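Long-range contact in chitinase (Paenibacillus sp. FPU-7, PDB 5GZT), which probably cleaves internal beta-1,4 linkages between N-acetylglucosamine units of chitin, as an endo-acting chitinase: residues B[934-946]-B[958-972]. Sequence-based numbering, arbitrary orientation.
With PO4 (phosphate ion), chain D.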
loop_
_atom_site.group_PDB
_atom_site.type_symbol
_atom_site.label_atom_id
_atom_site.label_comp_id
_atom_site.label_asym_id
_atom_site.label_seq_id
_atom_site.Cartn_x
_atom_site.Cartn_y
_atom_site.Cartn_z
ATOM N N GLY B 934 31.361 -47.211 -32.610
ATOM C CA GLY B 934 30.923 -48.087 -31.499
ATOM C C GLY B 934 30.867 -47.413 -30.140
ATOM O O GLY B 934 31.206 -48.033 -29.132
ATOM N N LYS B 935 30.463 -46.133 -30.084
ATOM C CA LYS B 935 30.442 -45.444 -28.795
ATOM C C LYS B 935 29.599 -44.163 -28.848
ATOM O O LYS B 935 29.099 -43.820 -29.882
ATOM C CB LYS B 935 31.856 -45.151 -28.254
ATOM C CG LYS B 935 32.642 -43.967 -28.754
ATOM C CD LYS B 935 34.090 -43.908 -28.163
ATOM C CE LYS B 935 34.312 -42.825 -27.056
ATOM N NZ LYS B 935 35.682 -42.084 -26.971
ATOM N N TYR B 936 29.468 -43.496 -27.723
ATOM C CA TYR B 936 28.602 -42.330 -27.631
ATOM C C TYR B 936 29.535 -41.162 -27.410
ATOM O O TYR B 936 30.415 -41.222 -26.488
ATOM C CB TYR B 936 27.630 -42.470 -26.447
ATOM C CG TYR B 936 26.816 -41.165 -26.348
ATOM C CD1 TYR B 936 25.768 -40.918 -27.273
ATOM C CD2 TYR B 936 27.107 -40.232 -25.382
ATOM C CE1 TYR B 936 25.017 -39.742 -27.249
ATOM C CE2 TYR B 936 26.354 -39.025 -25.289
ATOM C CZ TYR B 936 25.343 -38.784 -26.246
ATOM O OH TYR B 936 24.654 -37.638 -26.189
ATOM N N TYR B 937 29.324 -40.077 -28.179
ATOM C CA TYR B 937 30.038 -38.838 -27.942
ATOM C C TYR B 937 29.086 -37.745 -27.416
ATOM O O TYR B 937 28.012 -37.544 -27.957
ATOM C CB TYR B 937 30.698 -38.328 -29.234
ATOM C CG TYR B 937 31.756 -39.330 -29.743
ATOM C CD1 TYR B 937 33.051 -39.343 -29.186
ATOM C CD2 TYR B 937 31.516 -40.135 -30.829
ATOM C CE1 TYR B 937 34.046 -40.181 -29.638
ATOM C CE2 TYR B 937 32.527 -41.062 -31.269
ATOM C CZ TYR B 937 33.797 -41.043 -30.688
ATOM O OH TYR B 937 34.837 -41.955 -31.082
ATOM N N GLU B 938 29.527 -37.033 -26.370
ATOM C CA GLU B 938 28.741 -35.956 -25.764
ATOM C C GLU B 938 28.925 -34.701 -26.550
ATOM O O GLU B 938 29.994 -34.458 -27.152
ATOM C CB GLU B 938 29.221 -35.684 -24.297
ATOM C CG GLU B 938 28.859 -36.764 -23.290
ATOM C CD GLU B 938 29.185 -36.361 -21.855
ATOM O OE1 GLU B 938 29.803 -35.326 -21.644
ATOM O OE2 GLU B 938 28.737 -37.115 -20.919
ATOM N N LEU B 939 27.916 -33.867 -26.481
ATOM C CA LEU B 939 27.959 -32.468 -26.910
ATOM C C LEU B 939 27.400 -31.592 -25.782
ATOM O O LEU B 939 26.284 -31.857 -25.321
ATOM C CB LEU B 939 27.123 -32.284 -28.167
ATOM C CG LEU B 939 27.028 -30.869 -28.751
ATOM C CD1 LEU B 939 28.398 -30.452 -29.246
ATOM C CD2 LEU B 939 26.066 -30.799 -29.923
ATOM N N ALA B 940 28.145 -30.574 -25.332
ATOM C CA ALA B 940 27.667 -29.711 -24.287
ATOM C C ALA B 940 28.052 -28.292 -24.667
ATOM O O ALA B 940 28.768 -28.105 -25.632
ATOM C CB ALA B 940 28.334 -30.095 -22.978
ATOM N N ILE B 941 27.538 -27.321 -23.937
ATOM C CA ILE B 941 28.031 -25.965 -24.000
ATOM C C ILE B 941 28.257 -25.451 -22.620
ATOM O O ILE B 941 27.785 -26.060 -21.630
ATOM C CB ILE B 941 27.033 -24.993 -24.627
ATOM C CG1 ILE B 941 25.727 -24.903 -23.778
ATOM C CG2 ILE B 941 26.657 -25.505 -25.989
ATOM C CD1 ILE B 941 24.749 -23.862 -24.409
ATOM N N ALA B 942 29.032 -24.388 -22.551
ATOM C CA ALA B 942 29.055 -23.504 -21.377
ATOM C C ALA B 942 28.220 -22.334 -21.692
ATOM O O ALA B 942 28.308 -21.830 -22.790
ATOM C CB ALA B 942 30.428 -23.009 -21.084
ATOM N N SER B 943 27.430 -21.869 -20.723
ATOM C CA SER B 943 26.447 -20.818 -20.907
ATOM C C SER B 943 26.479 -19.806 -19.755
ATOM O O SER B 943 27.051 -20.053 -18.676
ATOM C CB SER B 943 25.049 -21.434 -21.092
ATOM O OG SER B 943 24.637 -22.164 -19.939
ATOM N N ALA B 944 25.918 -18.629 -19.999
ATOM C CA ALA B 944 26.043 -17.492 -19.107
ATOM C C ALA B 944 24.722 -17.194 -18.360
ATOM O O ALA B 944 23.621 -17.672 -18.727
ATOM C CB ALA B 944 26.576 -16.260 -19.845
ATOM N N ALA B 945 24.873 -16.377 -17.341
ATOM C CA ALA B 945 23.805 -16.061 -16.359
ATOM C C ALA B 945 22.914 -14.904 -16.743
ATOM O O ALA B 945 21.764 -14.875 -16.336
ATOM C CB ALA B 945 24.433 -15.798 -14.992
ATOM N N ALA B 946 23.427 -13.942 -17.514
ATOM C CA ALA B 946 22.723 -12.696 -17.702
ATOM C C ALA B 946 21.468 -12.787 -18.548
ATOM O O ALA B 946 21.375 -13.606 -19.506
ATOM C CB ALA B 946 23.653 -11.640 -18.275
ATOM N N ILE B 958 17.585 -25.549 -28.052
ATOM C CA ILE B 958 18.906 -26.180 -28.168
ATOM C C ILE B 958 19.150 -27.376 -27.245
ATOM O O ILE B 958 20.025 -28.200 -27.546
ATOM C CB ILE B 958 20.019 -25.214 -28.069
ATOM C CG1 ILE B 958 20.085 -24.585 -26.727
ATOM C CG2 ILE B 958 19.935 -24.144 -29.172
ATOM C CD1 ILE B 958 21.289 -23.706 -26.614
ATOM N N HIS B 959 18.399 -27.447 -26.127
ATOM C CA HIS B 959 18.597 -28.489 -25.125
ATOM C C HIS B 959 18.499 -29.838 -25.629
ATOM O O HIS B 959 19.284 -30.704 -25.182
ATOM C CB HIS B 959 17.815 -28.302 -23.781
ATOM C CG HIS B 959 16.345 -28.385 -23.927
ATOM N ND1 HIS B 959 15.665 -29.577 -24.016
ATOM C CD2 HIS B 959 15.416 -27.406 -24.007
ATOM C CE1 HIS B 959 14.375 -29.330 -24.203
ATOM N NE2 HIS B 959 14.202 -28.010 -24.150
ATOM N N GLN B 960 17.665 -30.040 -26.633
ATOM C CA GLN B 960 17.551 -31.343 -27.251
ATOM C C GLN B 960 18.860 -31.915 -27.867
ATOM O O GLN B 960 18.952 -33.073 -27.950
ATOM C CB GLN B 960 16.511 -31.371 -28.404
ATOM C CG GLN B 960 16.872 -30.421 -29.542
ATOM C CD GLN B 960 15.724 -30.310 -30.616
ATOM O OE1 GLN B 960 15.156 -29.256 -30.835
ATOM N NE2 GLN B 960 15.416 -31.367 -31.206
ATOM N N TYR B 961 19.773 -31.065 -28.309
ATOM C CA TYR B 961 21.045 -31.497 -28.931
ATOM C C TYR B 961 22.152 -31.751 -27.903
ATOM O O TYR B 961 23.203 -32.187 -28.316
ATOM C CB TYR B 961 21.472 -30.333 -29.857
ATOM C CG TYR B 961 20.403 -30.015 -30.917
ATOM C CD1 TYR B 961 19.851 -31.004 -31.719
ATOM C CD2 TYR B 961 19.925 -28.720 -31.088
ATOM C CE1 TYR B 961 18.872 -30.717 -32.676
ATOM C CE2 TYR B 961 18.903 -28.416 -32.044
ATOM C CZ TYR B 961 18.410 -29.412 -32.818
ATOM O OH TYR B 961 17.446 -29.098 -33.756
ATOM N N LEU B 962 21.933 -31.339 -26.624
ATOM C CA LEU B 962 22.937 -31.230 -25.623
ATOM C C LEU B 962 22.840 -32.277 -24.545
ATOM O O LEU B 962 21.746 -32.628 -24.107
ATOM C CB LEU B 962 22.888 -29.864 -24.925
ATOM C CG LEU B 962 23.162 -28.703 -25.940
ATOM C CD1 LEU B 962 23.040 -27.392 -25.202
ATOM C CD2 LEU B 962 24.499 -28.808 -26.593
ATOM N N ASP B 963 23.961 -32.822 -24.088
ATOM C CA ASP B 963 23.951 -33.624 -22.899
ATOM C C ASP B 963 23.673 -32.769 -21.653
ATOM O O ASP B 963 23.001 -33.191 -20.765
ATOM C CB ASP B 963 25.264 -34.386 -22.769
ATOM C CG ASP B 963 25.376 -35.462 -23.810
ATOM O OD1 ASP B 963 25.695 -35.131 -24.954
ATOM O OD2 ASP B 963 25.054 -36.623 -23.524
ATOM N N TYR B 964 24.195 -31.557 -21.605
ATOM C CA TYR B 964 23.929 -30.633 -20.514
ATOM C C TYR B 964 24.475 -29.286 -20.965
ATOM O O TYR B 964 25.285 -29.211 -21.966
ATOM C CB TYR B 964 24.593 -31.110 -19.159
ATOM C CG TYR B 964 26.008 -31.650 -19.382
ATOM C CD1 TYR B 964 27.082 -30.817 -19.358
ATOM C CD2 TYR B 964 26.243 -32.948 -19.685
ATOM C CE1 TYR B 964 28.353 -31.272 -19.675
ATOM C CE2 TYR B 964 27.528 -33.412 -19.914
ATOM C CZ TYR B 964 28.567 -32.585 -19.926
ATOM O OH TYR B 964 29.880 -32.996 -20.235
ATOM N N MET B 965 24.110 -28.249 -20.207
ATOM C CA MET B 965 24.675 -26.886 -20.276
ATOM C C MET B 965 25.426 -26.674 -18.982
ATOM O O MET B 965 24.806 -26.852 -17.931
ATOM C CB MET B 965 23.547 -25.847 -20.366
ATOM C CG MET B 965 22.635 -26.105 -21.540
ATOM S SD MET B 965 21.358 -24.856 -21.474
ATOM C CE MET B 965 20.388 -25.399 -22.861
ATOM N N SER B 966 26.708 -26.315 -19.030
ATOM C CA SER B 966 27.491 -25.996 -17.845
ATOM C C SER B 966 27.266 -24.524 -17.594
ATOM O O SER B 966 27.792 -23.678 -18.362
ATOM C CB SER B 966 28.973 -26.329 -18.062
ATOM O OG SER B 966 29.188 -27.738 -18.149
ATOM N N VAL B 967 26.350 -24.176 -16.649
ATOM C CA VAL B 967 25.948 -22.814 -16.512
ATOM C C VAL B 967 26.955 -22.133 -15.555
ATOM O O VAL B 967 27.256 -22.617 -14.423
ATOM C CB VAL B 967 24.517 -22.649 -15.939
ATOM C CG1 VAL B 967 24.043 -21.173 -15.965
ATOM C CG2 VAL B 967 23.569 -23.514 -16.717
ATOM N N MET B 968 27.465 -20.992 -16.030
ATOM C CA MET B 968 28.493 -20.218 -15.334
ATOM C C MET B 968 27.797 -19.348 -14.258
ATOM O O MET B 968 27.614 -18.144 -14.431
ATOM C CB MET B 968 29.314 -19.391 -16.386
ATOM C CG MET B 968 30.182 -20.356 -17.240
ATOM S SD MET B 968 31.199 -19.437 -18.454
ATOM C CE MET B 968 30.037 -18.844 -19.639
ATOM N N THR B 969 27.434 -20.007 -13.157
ATOM C CA THR B 969 26.679 -19.405 -12.048
ATOM C C THR B 969 27.747 -18.754 -11.130
ATOM O O THR B 969 28.052 -19.222 -9.989
ATOM C CB THR B 969 25.854 -20.510 -11.343
ATOM O OG1 THR B 969 26.696 -21.643 -11.128
ATOM C CG2 THR B 969 24.627 -20.885 -12.189
ATOM N N TYR B 970 28.393 -17.738 -11.704
ATOM C CA TYR B 970 29.505 -17.008 -11.072
ATOM C C TYR B 970 29.825 -15.758 -11.880
ATOM O O TYR B 970 29.118 -15.479 -12.839
ATOM C CB TYR B 970 30.672 -17.909 -10.734
ATOM C CG TYR B 970 31.214 -18.744 -11.878
ATOM C CD1 TYR B 970 31.848 -18.145 -12.987
ATOM C CD2 TYR B 970 31.161 -20.109 -11.828
ATOM C CE1 TYR B 970 32.401 -18.931 -14.018
ATOM C CE2 TYR B 970 31.663 -20.886 -12.863
ATOM C CZ TYR B 970 32.265 -20.303 -13.935
ATOM O OH TYR B 970 32.736 -21.131 -14.854
ATOM N N ASP B 971 30.779 -14.925 -11.458
ATOM C CA ASP B 971 31.036 -13.623 -12.095
ATOM C C ASP B 971 29.845 -12.722 -12.176
ATOM O O ASP B 971 29.758 -11.883 -13.092
ATOM C CB ASP B 971 31.549 -13.775 -13.534
ATOM C CG ASP B 971 32.824 -14.567 -13.650
ATOM O OD1 ASP B 971 33.683 -14.505 -12.763
ATOM O OD2 ASP B 971 32.985 -15.301 -14.676
ATOM N N TYR B 972 28.912 -12.847 -11.231
ATOM C CA TYR B 972 27.738 -12.001 -11.231
ATOM C C TYR B 972 28.013 -10.488 -10.991
ATOM O O TYR B 972 27.254 -9.630 -11.437
ATOM C CB TYR B 972 26.755 -12.462 -10.153
ATOM C CG TYR B 972 26.260 -13.911 -10.216
ATOM C CD1 TYR B 972 25.906 -14.518 -11.403
ATOM C CD2 TYR B 972 25.975 -14.591 -9.026
ATOM C CE1 TYR B 972 25.450 -15.819 -11.417
ATOM C CE2 TYR B 972 25.496 -15.867 -9.022
ATOM C CZ TYR B 972 25.189 -16.465 -10.252
ATOM O OH TYR B 972 24.717 -17.743 -10.257
HETATM P P PO4 D . 38.056 -41.236 -29.946
HETATM O O1 PO4 D . 37.898 -39.707 -29.946
HETATM O O2 PO4 D . 38.290 -41.487 -31.384
HETATM O O3 PO4 D . 39.171 -41.544 -29.068
HETATM O O4 PO4 D . 36.748 -41.938 -29.526
HETATM O O HOH W 1 26.166 -37.481 -20.857
HETATM O O HOH W 2 27.652 -16.203 -16.457
#
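Ile941, Ala942 and Ser943 pair in parallel with Met965, Ser966 and Val967, the short strand axes running 25° apart, and Ile941 O, Ser966 O and Ser943 O in turn accept the N-H of Ser966, Ser943 and Met968. Ahead of this pairing, the side chain and the backbone N of Asp963 together hold Leu939. Asp963 OD1 is met by Leu939 N on its anti side, well out of the carboxylate plane, at 3.0 Å, while Asp963 N returns a 2.8 Å bond to Leu939 O. Asp963 OD2 offers its syn lone pair to Tyr936 OH (2.9 Å), the carboxylate lying at the edge of the Tyr936 ring, with the two planes steeply inclined. The Glu938 carboxylate stacks on that of Asp963, the side chains crossing at about a right angle, and a water donating to Glu938 OE2 and Asp963 OD2 probably eases the repulsion, helped by His790, also bonded to OE2. Glu938 OE1 in turn accepts Tyr964 OH at 2.7 Å, the two planes 79° apart. With its CG set between backbone N and carbonyl carbon (chi1 42°), the Tyr964 ring also reaches Ala940 CB, 3.5 Å from CE1. On the other face of the sheet, Ile941 CG1 lies 3.9 Å from Leu962 CD1 and alongside Met965 CG, while Tyr1005 of helix 998-1007 bonds Ser943 OG. The two strands and the helices 947-952 and 955-958 between them form a beta-alpha-beta unit of the (beta/alpha)8 TIM barrel, the catalytic-domain fold of family 18 glycoside hydrolases.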